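Long-range contact in HpcH/HpaI aldolase (Desulfitobacterium hafniense, PDB 3QZ6), which belongs to the HpcH/HpaI aldolase family and folds as a TIM barrel of eight parallel strands closed into a ring: residues V171-R176 / K211-A216. Residues are numbered along the deposited sequence; the frame is centred on the assembly and turned at random.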
loop_
_atom_site.group_PDB
_atom_site.type_symbol
_atom_site.label_atom_id
_atom_site.label_comp_id
_atom_site.label_asym_id
_atom_site.label_seq_id
_atom_site.Cartn_x
_atom_site.Cartn_y
_atom_site.Cartn_z
ATOM N N VAL A 171 24.216 -13.635 -1.185
ATOM C CA VAL A 171 24.738 -12.303 -1.459
ATOM C C VAL A 171 23.810 -11.575 -2.432
ATOM O O VAL A 171 23.188 -12.195 -3.297
ATOM C CB VAL A 171 26.185 -12.366 -2.019
ATOM C CG1 VAL A 171 26.202 -13.024 -3.391
ATOM C CG2 VAL A 171 26.794 -10.977 -2.085
ATOM N N ILE A 172 23.702 -10.261 -2.270
ATOM C CA ILE A 172 22.856 -9.453 -3.134
ATOM C C ILE A 172 23.507 -8.074 -3.299
ATOM O O ILE A 172 24.557 -7.811 -2.714
ATOM C CB ILE A 172 21.393 -9.388 -2.591
ATOM C CG1 ILE A 172 20.421 -8.947 -3.678
ATOM C CG2 ILE A 172 21.285 -8.490 -1.370
ATOM C CD1 ILE A 172 18.958 -9.237 -3.323
ATOM N N PHE A 173 22.910 -7.211 -4.115
ATOM C CA PHE A 173 23.481 -5.894 -4.386
ATOM C C PHE A 173 22.553 -4.758 -3.989
ATOM O O PHE A 173 21.328 -4.921 -3.959
ATOM C CB PHE A 173 23.796 -5.769 -5.875
ATOM C CG PHE A 173 24.570 -6.932 -6.408
ATOM C CD1 PHE A 173 25.927 -7.041 -6.157
ATOM C CD2 PHE A 173 23.932 -7.935 -7.118
ATOM C CE1 PHE A 173 26.646 -8.122 -6.624
ATOM C CE2 PHE A 173 24.644 -9.021 -7.591
ATOM C CZ PHE A 173 26.002 -9.116 -7.342
ATOM N N GLY A 174 23.151 -3.604 -3.705
ATOM C CA GLY A 174 22.417 -2.354 -3.573
ATOM C C GLY A 174 22.847 -1.476 -4.733
ATOM O O GLY A 174 23.843 -0.764 -4.643
ATOM N N PRO A 175 22.114 -1.543 -5.848
ATOM C CA PRO A 175 22.599 -0.928 -7.094
ATOM C C PRO A 175 22.786 0.588 -7.009
ATOM O O PRO A 175 23.713 1.122 -7.617
ATOM C CB PRO A 175 21.509 -1.284 -8.110
ATOM C CG PRO A 175 20.819 -2.475 -7.536
ATOM C CD PRO A 175 20.863 -2.294 -6.046
ATOM N N ARG A 176 21.923 1.282 -6.278
ATOM C CA ARG A 176 22.026 2.730 -6.221
ATOM C C ARG A 176 23.323 3.156 -5.535
ATOM O O ARG A 176 24.070 3.982 -6.064
ATOM C CB ARG A 176 20.819 3.347 -5.508
ATOM C CG ARG A 176 20.834 4.886 -5.491
ATOM C CD ARG A 176 19.461 5.437 -5.111
ATOM N NE ARG A 176 18.472 5.073 -6.119
ATOM C CZ ARG A 176 17.203 4.767 -5.857
ATOM N NH1 ARG A 176 16.753 4.792 -4.613
ATOM N NH2 ARG A 176 16.376 4.445 -6.847
ATOM N N LYS A 211 23.089 -16.884 -4.766
ATOM C CA LYS A 211 23.129 -15.633 -5.502
ATOM C C LYS A 211 21.762 -14.942 -5.478
ATOM O O LYS A 211 20.734 -15.577 -5.700
ATOM C CB LYS A 211 23.605 -15.898 -6.937
ATOM C CG LYS A 211 25.094 -16.265 -6.999
ATOM C CD LYS A 211 25.540 -16.735 -8.379
ATOM C CE LYS A 211 24.834 -18.020 -8.784
ATOM N NZ LYS A 211 25.622 -18.750 -9.824
ATOM N N GLY A 212 21.760 -13.648 -5.172
ATOM C CA GLY A 212 20.526 -12.878 -5.127
ATOM C C GLY A 212 20.619 -11.729 -6.109
ATOM O O GLY A 212 21.702 -11.425 -6.607
ATOM N N PHE A 213 19.489 -11.108 -6.422
ATOM C CA PHE A 213 19.500 -9.954 -7.315
ATOM C C PHE A 213 18.307 -9.057 -7.039
ATOM O O PHE A 213 17.192 -9.538 -6.855
ATOM C CB PHE A 213 19.467 -10.400 -8.774
ATOM C CG PHE A 213 19.775 -9.296 -9.754
ATOM C CD1 PHE A 213 21.088 -8.986 -10.074
ATOM C CD2 PHE A 213 18.754 -8.580 -10.362
ATOM C CE1 PHE A 213 21.382 -7.972 -10.983
ATOM C CE2 PHE A 213 19.039 -7.562 -11.272
ATOM C CZ PHE A 213 20.359 -7.264 -11.586
ATOM N N PHE A 214 18.548 -7.753 -7.014
ATOM C CA PHE A 214 17.475 -6.786 -6.864
ATOM C C PHE A 214 17.252 -5.984 -8.126
ATOM O O PHE A 214 18.189 -5.400 -8.671
ATOM C CB PHE A 214 17.775 -5.802 -5.738
ATOM C CG PHE A 214 16.763 -4.686 -5.635
ATOM C CD1 PHE A 214 15.474 -4.943 -5.185
ATOM C CD2 PHE A 214 17.094 -3.389 -6.008
ATOM C CE1 PHE A 214 14.531 -3.910 -5.083
ATOM C CE2 PHE A 214 16.162 -2.360 -5.917
ATOM C CZ PHE A 214 14.874 -2.621 -5.448
ATOM N N THR A 215 16.004 -5.927 -8.574
ATOM C CA THR A 215 15.654 -5.001 -9.639
ATOM C C THR A 215 14.502 -4.113 -9.177
ATOM O O THR A 215 13.525 -4.587 -8.589
ATOM C CB THR A 215 15.370 -5.720 -10.970
ATOM O OG1 THR A 215 15.318 -4.753 -12.025
ATOM C CG2 THR A 215 14.068 -6.487 -10.905
ATOM N N ALA A 216 14.649 -2.813 -9.408
ATOM C CA ALA A 216 13.824 -1.816 -8.734
ATOM C C ALA A 216 12.487 -1.570 -9.400
ATOM O O ALA A 216 11.519 -1.177 -8.740
ATOM C CB ALA A 216 14.588 -0.500 -8.596
#
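With CG1 of Ile172 extended opposite the backbone N (chi1 -162°) and CD1 prolonging the chain in the same extended sense, the isoleucine reaches across to the neighbouring strand and lies against the peptide joining Gly212 to Phe213; Phe214, also extended (chi1 174°), carries its ring towards Pro175. The two segments carry most of the sixth and seventh strands of a TIM barrel, with the start of the helix that follows the sixth, and they illustrate how a parallel pair can pass from backbone bonding to side-chain packing: here side chains carry the contact past the first residues. At the N-terminal end the strands pair in register, Val171 beside Lys211, and a weak hydrogen bond runs from Gly212 N to Val171 O (2.8 Å), bent to 129° at the hydrogen.

One residue on, Ile172 takes over: CG1 sits 3.6 Å from Phe213 N, and CD1 comes 4.4 Å from CB of Phe214. The same side chain touches Met147 and Gln149 of strand 145-150 and, beyond strand 210-215, Leu234 of strand 232-237, as expected of a residue turned into the barrel interior. Phe173 and Phe213 belong to the other face, beneath helix 191-207. Their rings meet obliquely, CD2 of Phe173 being 4.2 Å from CD1 of Phe213, and Tyr197 of that helix contacts both. The carbonyl of Gly212 also lies obliquely to the Phe173 ring, with its O 3.9 Å from CE2; it also accepts a hydrogen bond from the hydroxyl of Tyr201.

Beyond the strand ends, Gly174 occupies the N-cap position of helix 175-181, and Pro175 opens the helix. Its ring crosses the Phe214 side chain at about a right angle and meets the aromatic edge, whereas the backbone N of Ala216 stands 3.8 Å above one ring face, offset toward the rim. At that edge, Pro175 CD lies 3.9 Å from Phe214 CD2.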